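Local coordinates for ribonuclease mar1, putative (Trypanosoma cruzi, PDB 1YZV), which is of unknown function but belongs to the isochorismatase family, whose members include hydrolases, and is a putative ribonuclease, at residues A130-D133 and K137-I140; S175-L180 and K190-L195. All blocks are in the same frame, centred on the assembly; numbering follows the deposited sequence.

Contact 1: residues A130-D133 and K137-I140; sequences ALLD and KVVI
Val138 sets its two methyls against two consecutive leucines of helix segment 130-133, one methyl for each. CD1 of Leu131 lies 3.9 Å from CG2 of Val138 and 4.1 Å from its CB, and CD2 of Leu132 stands 4.1 Å from CG1 of Val138. Both leucine side chains cross the valine at about a right angle, and a single methyl of each does the touching. Val138 holds CG1 between its backbone N and carbonyl carbon (chi1 49°) and CG2 anti to the N, which spreads the fork toward both leucines. This apolar wedge, wholly buried, is the tight part; the two segments together bury 136 Å². On the other face of the strand Lys137 turns from the helix, partly exposed, and its NZ hydrogen-bonds to the carbonyl O of Leu12. The three-residue connection closes the second half of a beta-alpha-beta crossover. Helix 120-133 packs here on strand 137-146, which lies between parallel strands 110-118 and 168-171; Leu131 also reaches Val113 of the first, Leu132 Cys168 of the second, and Arg11 of a second subunit packs on Leu132.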
ATOM      1  N   ALA A 130      17.868  10.947  -3.194  1.00 20.16           N
ATOM      2  CA  ALA A 130      18.746  12.000  -3.736  1.00 22.09           C
ATOM      3  C   ALA A 130      18.253  12.543  -5.104  1.00 23.99           C
ATOM      4  O   ALA A 130      18.236  13.754  -5.334  1.00 23.62           O
ATOM      5  CB  ALA A 130      20.177  11.469  -3.852  1.00 24.17           C
ATOM      6  N   LEU A 131      17.780  11.654  -5.981  1.00 22.09           N
ATOM      7  CA  LEU A 131      17.203  12.046  -7.248  1.00 22.93           C
ATOM      8  C   LEU A 131      15.913  12.832  -7.055  1.00 25.11           C
ATOM      9  O   LEU A 131      15.665  13.826  -7.743  1.00 24.15           O
ATOM     10  CB  LEU A 131      16.948  10.813  -8.149  1.00 23.09           C
ATOM     11  CG  LEU A 131      18.237  10.171  -8.659  1.00 22.73           C
ATOM     12  CD1 LEU A 131      17.943   8.783  -9.193  1.00 21.81           C
ATOM     13  CD2 LEU A 131      18.883  11.064  -9.763  1.00 25.19           C
ATOM     14  N   LEU A 132      15.133  12.460  -6.057  1.00 24.69           N
ATOM     15  CA  LEU A 132      13.926  13.218  -5.789  1.00 27.43           C
ATOM     16  C   LEU A 132      14.284  14.619  -5.314  1.00 30.18           C
ATOM     17  O   LEU A 132      13.609  15.581  -5.686  1.00 26.65           O
ATOM     18  CB  LEU A 132      13.045  12.535  -4.764  1.00 27.39           C
ATOM     19  CG  LEU A 132      12.211  11.324  -5.214  1.00 25.78           C
ATOM     20  CD1 LEU A 132      11.427  10.829  -4.028  1.00 31.03           C
ATOM     21  CD2 LEU A 132      11.290  11.723  -6.383  1.00 30.58           C
ATOM     22  N   ASP A 133      15.346  14.735  -4.530  1.00 28.45           N
ATOM     23  CA  ASP A 133      15.834  16.046  -4.150  1.00 31.08           C
ATOM     24  C   ASP A 133      16.254  16.895  -5.332  1.00 31.49           C
ATOM     25  O   ASP A 133      16.234  18.101  -5.211  1.00 29.83           O
ATOM     26  CB  ASP A 133      17.010  15.953  -3.183  1.00 33.40           C
ATOM     27  CG  ASP A 133      16.580  15.573  -1.797  1.00 44.66           C
ATOM     28  OD1 ASP A 133      15.397  15.826  -1.470  1.00 56.97           O
ATOM     29  OD2 ASP A 133      17.425  15.040  -1.030  1.00 54.50           O
ATOM     30  N   LYS A 137      12.433  12.496 -12.104  1.00 25.09           N
ATOM     31  CA  LYS A 137      11.538  11.338 -12.050  1.00 25.18           C
ATOM     32  C   LYS A 137      12.421  10.131 -11.892  1.00 22.55           C
ATOM     33  O   LYS A 137      13.504  10.057 -12.486  1.00 26.45           O
ATOM     34  CB  LYS A 137      10.721  11.223 -13.362  1.00 24.89           C
ATOM     35  CG  LYS A 137       9.757   9.969 -13.401  1.00 27.25           C
ATOM     36  CD  LYS A 137       8.948   9.920 -14.710  1.00 33.92           C
ATOM     37  CE  LYS A 137       7.739  10.893 -14.708  1.00 36.19           C
ATOM     38  NZ  LYS A 137       7.426  11.400 -16.102  1.00 34.37           N
ATOM     39  N   VAL A 138      12.054   9.244 -10.990  1.00 26.19           N
ATOM     40  CA  VAL A 138      12.843   8.026 -10.780  1.00 22.83           C
ATOM     41  C   VAL A 138      11.929   6.795 -10.685  1.00 23.26           C
ATOM     42  O   VAL A 138      10.890   6.818 -10.017  1.00 22.47           O
ATOM     43  CB  VAL A 138      13.871   8.170  -9.591  1.00 26.80           C
ATOM     44  CG1 VAL A 138      13.264   8.704  -8.371  1.00 30.40           C
ATOM     45  CG2 VAL A 138      14.592   6.849  -9.296  1.00 29.11           C
ATOM     46  N   VAL A 139      12.239   5.777 -11.487  1.00 20.50           N
ATOM     47  CA  VAL A 139      11.433   4.568 -11.552  1.00 21.50           C
ATOM     48  C   VAL A 139      12.296   3.413 -11.149  1.00 20.60           C
ATOM     49  O   VAL A 139      13.414   3.250 -11.696  1.00 22.88           O
ATOM     50  CB  VAL A 139      10.873   4.364 -12.975  1.00 22.87           C
ATOM     51  CG1 VAL A 139       9.873   3.176 -13.009  1.00 22.53           C
ATOM     52  CG2 VAL A 139      10.202   5.621 -13.382  1.00 28.07           C
ATOM     53  N   ILE A 140      11.881   2.740 -10.087  1.00 21.14           N
ATOM     54  CA  ILE A 140      12.604   1.602  -9.575  1.00 21.21           C
ATOM     55  C   ILE A 140      12.162   0.371 -10.421  1.00 20.23           C
ATOM     56  O   ILE A 140      10.980   0.079 -10.505  1.00 23.24           O
ATOM     57  CB  ILE A 140      12.318   1.370  -8.069  1.00 20.78           C
ATOM     58  CG1 ILE A 140      12.472   2.649  -7.248  1.00 25.33           C
ATOM     59  CG2 ILE A 140      13.154   0.243  -7.506  1.00 20.69           C
ATOM     60  CD1 ILE A 140      13.810   3.241  -7.306  1.00 25.67           C
TER

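Contact 2: residues S175-L180 and K190-L195; sequences SILMQL and KTIAPL
Helix segments 175-180 and 190-195 run nearly antiparallel, 170° between their directions, with axes 11.0 Å apart and the CA atoms of Leu177 and Ile192 nearest each other. That wide spacing is bridged mainly by the ends of Leu177, Met178 and Ile192. CD2 of Leu177 meets CG2 of Ile192 at 3.8 Å, the two chains crossing obliquely, and the same CD2 lies 4.2 Å from CB of Leu195. Ile192 carries CG2 anti to its backbone N, which turns this methyl to the facing helix. Met178 leaves its own helix at a slant, yet its terminal CE comes to 4.3 Å from CG2 of Ile192. In this alpha/beta fold, the contact joins the helix after strand 168-171 to the C-terminal helix 189-197, and Leu52 of helix 39-56 touches both Leu177 and Ile192. The second helix is kinked at Pro194, which has no N-H to give, and Leu195 N hydrogen-bonds to Ile192 O at 2.9 Å. Away from this apolar interface, Gln179 NE2 hydrogen-bonds to Ser175 OG at 3.0 Å, with the oxygen in the amide plane and an N-H...O angle of 148°; Tyr169 OH hydrogen-bonds to Gln179 OE1, and Ser175 OG also to the carbonyl O of His121 of a third subunit.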
ATOM      1  N   SER A 175       7.588  -3.458 -18.006  1.00 20.18           N
ATOM      2  CA  SER A 175       6.704  -2.332 -17.981  1.00 21.45           C
ATOM      3  C   SER A 175       7.450  -1.071 -18.357  1.00 21.54           C
ATOM      4  O   SER A 175       6.984  -0.334 -19.224  1.00 21.39           O
ATOM      5  CB  SER A 175       6.071  -2.176 -16.624  1.00 20.57           C
ATOM      6  OG  SER A 175       5.004  -1.263 -16.668  1.00 19.55           O
ATOM      7  N   ILE A 176       8.686  -0.983 -17.869  1.00 20.11           N
ATOM      8  CA  ILE A 176       9.560   0.163 -18.131  1.00 20.59           C
ATOM      9  C   ILE A 176       9.918   0.248 -19.636  1.00 21.55           C
ATOM     10  O   ILE A 176       9.720   1.305 -20.273  1.00 21.29           O
ATOM     11  CB  ILE A 176      10.780   0.114 -17.226  1.00 20.38           C
ATOM     12  CG1 ILE A 176      10.363   0.444 -15.790  1.00 21.59           C
ATOM     13  CG2 ILE A 176      11.933   1.000 -17.718  1.00 22.07           C
ATOM     14  CD1 ILE A 176      11.337  -0.029 -14.734  1.00 20.22           C
ATOM     15  N   LEU A 177      10.301  -0.886 -20.227  1.00 23.92           N
ATOM     16  CA  LEU A 177      10.578  -0.915 -21.651  1.00 21.93           C
ATOM     17  C   LEU A 177       9.406  -0.349 -22.466  1.00 23.68           C
ATOM     18  O   LEU A 177       9.598   0.489 -23.378  1.00 21.82           O
ATOM     19  CB  LEU A 177      10.918  -2.347 -22.099  1.00 24.75           C
ATOM     20  CG  LEU A 177      12.374  -2.670 -22.267  1.00 30.40           C
ATOM     21  CD1 LEU A 177      13.136  -2.445 -20.967  1.00 35.89           C
ATOM     22  CD2 LEU A 177      12.555  -4.092 -22.796  1.00 29.99           C
ATOM     23  N   MET A 178       8.200  -0.831 -22.168  1.00 21.35           N
ATOM     24  CA  MET A 178       7.004  -0.503 -22.951  1.00 21.55           C
ATOM     25  C   MET A 178       6.478   0.907 -22.633  1.00 22.35           C
ATOM     26  O   MET A 178       5.927   1.566 -23.515  1.00 22.57           O
ATOM     27  CB  MET A 178       5.931  -1.581 -22.728  1.00 20.97           C
ATOM     28  CG  MET A 178       6.386  -2.971 -23.180  1.00 26.36           C
ATOM     29  SD  MET A 178       6.658  -3.017 -24.944  1.00 30.24           S
ATOM     30  CE  MET A 178       8.407  -2.652 -25.144  1.00 48.23           C
ATOM     31  N   GLN A 179       6.785   1.411 -21.429  1.00 21.42           N
ATOM     32  CA  GLN A 179       6.578   2.841 -21.090  1.00 22.68           C
ATOM     33  C   GLN A 179       7.405   3.808 -21.940  1.00 22.29           C
ATOM     34  O   GLN A 179       6.916   4.875 -22.351  1.00 20.21           O
ATOM     35  CB  GLN A 179       6.864   3.138 -19.607  1.00 20.92           C
ATOM     36  CG  GLN A 179       5.800   2.620 -18.659  1.00 22.95           C
ATOM     37  CD  GLN A 179       6.285   2.646 -17.194  1.00 23.13           C
ATOM     38  OE1 GLN A 179       6.832   3.632 -16.758  1.00 25.33           O
ATOM     39  NE2 GLN A 179       6.112   1.547 -16.480  1.00 23.43           N
ATOM     40  N   LEU A 180       8.648   3.442 -22.201  1.00 20.02           N
ATOM     41  CA  LEU A 180       9.547   4.288 -22.976  1.00 20.48           C
ATOM     42  C   LEU A 180       9.152   4.287 -24.440  1.00 21.75           C
ATOM     43  O   LEU A 180       9.491   5.217 -25.125  1.00 21.52           O
ATOM     44  CB  LEU A 180      11.000   3.857 -22.826  1.00 19.70           C
ATOM     45  CG  LEU A 180      11.577   4.148 -21.460  1.00 23.65           C
ATOM     46  CD1 LEU A 180      12.803   3.235 -21.168  1.00 25.70           C
ATOM     47  CD2 LEU A 180      11.905   5.662 -21.331  1.00 27.43           C
ATOM     48  N   LYS A 190      10.776  -3.172 -33.013  1.00 29.48           N
ATOM     49  CA  LYS A 190      11.272  -4.432 -33.581  1.00 31.46           C
ATOM     50  C   LYS A 190      12.638  -4.795 -33.052  1.00 31.47           C
ATOM     51  O   LYS A 190      12.923  -5.970 -32.774  1.00 29.53           O
ATOM     52  CB  LYS A 190      11.312  -4.343 -35.110  1.00 34.37           C
ATOM     53  CG  LYS A 190      11.787  -5.601 -35.790  1.00 40.16           C
ATOM     54  CD  LYS A 190      10.642  -6.616 -35.943  1.00 52.13           C
ATOM     55  CE  LYS A 190      11.083  -7.892 -36.695  1.00 51.85           C
ATOM     56  NZ  LYS A 190       9.866  -8.717 -36.960  1.00 51.23           N
ATOM     57  N   THR A 191      13.458  -3.783 -32.800  1.00 31.75           N
ATOM     58  CA  THR A 191      14.764  -4.032 -32.217  1.00 32.81           C
ATOM     59  C   THR A 191      14.710  -4.471 -30.744  1.00 32.71           C
ATOM     60  O   THR A 191      15.516  -5.254 -30.324  1.00 31.00           O
ATOM     61  CB  THR A 191      15.666  -2.782 -32.344  1.00 33.66           C
ATOM     62  OG1 THR A 191      15.762  -2.402 -33.722  1.00 33.19           O
ATOM     63  CG2 THR A 191      17.036  -3.077 -31.836  1.00 33.25           C
ATOM     64  N   ILE A 192      13.772  -3.926 -29.978  1.00 32.62           N
ATOM     65  CA  ILE A 192      13.622  -4.135 -28.521  1.00 33.45           C
ATOM     66  C   ILE A 192      12.818  -5.376 -28.151  1.00 32.36           C
ATOM     67  O   ILE A 192      13.025  -5.987 -27.075  1.00 30.51           O
ATOM     68  CB  ILE A 192      12.882  -2.863 -27.886  1.00 33.55           C
ATOM     69  CG1 ILE A 192      13.785  -1.651 -27.952  1.00 40.00           C
ATOM     70  CG2 ILE A 192      12.467  -3.086 -26.446  1.00 37.55           C
ATOM     71  CD1 ILE A 192      15.176  -1.959 -27.622  1.00 45.39           C
ATOM     72  N   ALA A 193      11.853  -5.699 -29.001  1.00 32.37           N
ATOM     73  CA  ALA A 193      10.893  -6.803 -28.769  1.00 31.99           C
ATOM     74  C   ALA A 193      11.532  -8.136 -28.344  1.00 32.61           C
ATOM     75  O   ALA A 193      11.024  -8.766 -27.415  1.00 33.49           O
ATOM     76  CB  ALA A 193      10.019  -7.019 -29.995  1.00 32.26           C
ATOM     77  N   PRO A 194      12.672  -8.525 -28.956  1.00 33.36           N
ATOM     78  CA  PRO A 194      13.372  -9.755 -28.532  1.00 33.91           C
ATOM     79  C   PRO A 194      13.831  -9.759 -27.064  1.00 33.48           C
ATOM     80  O   PRO A 194      13.801 -10.819 -26.436  1.00 34.32           O
ATOM     81  CB  PRO A 194      14.588  -9.818 -29.475  1.00 34.55           C
ATOM     82  CG  PRO A 194      14.164  -9.016 -30.668  1.00 33.51           C
ATOM     83  CD  PRO A 194      13.372  -7.896 -30.094  1.00 36.05           C
ATOM     84  N   LEU A 195      14.077  -8.575 -26.482  1.00 29.72           N
ATOM     85  CA  LEU A 195      14.486  -8.497 -25.076  1.00 29.88           C
ATOM     86  C   LEU A 195      13.366  -8.954 -24.176  1.00 29.34           C
ATOM     87  O   LEU A 195      13.596  -9.661 -23.207  1.00 26.94           O
ATOM     88  CB  LEU A 195      14.891  -7.093 -24.679  1.00 26.53           C
ATOM     89  CG  LEU A 195      16.087  -6.477 -25.403  1.00 29.71           C
ATOM     90  CD1 LEU A 195      16.231  -5.012 -24.994  1.00 33.53           C
ATOM     91  CD2 LEU A 195      17.339  -7.247 -25.088  1.00 29.69           C
TER

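Overall arrangement
Contact 1 closes before contact 2 opens along the chain, and their centres lie about 22 Å apart, within one fold of a parallel sheet flanked by helices. Strand 137-146, which carries half of contact 1, is followed by helix 150-161, strand 168-171 and then helix 173-181, the first partner of contact 2. The two sites meet directly where CG1 of Val139 packs 3.9 Å from CD1 of Ile176. Since Val138 and Val139 alternate along the strand, one faces helix 120-133 and the next faces helix 173-181, placing these helices on opposite faces of the sheet. Subunit packing differs too: contact 1 touches the second subunit, contact 2 the third, within the four-chain assembly.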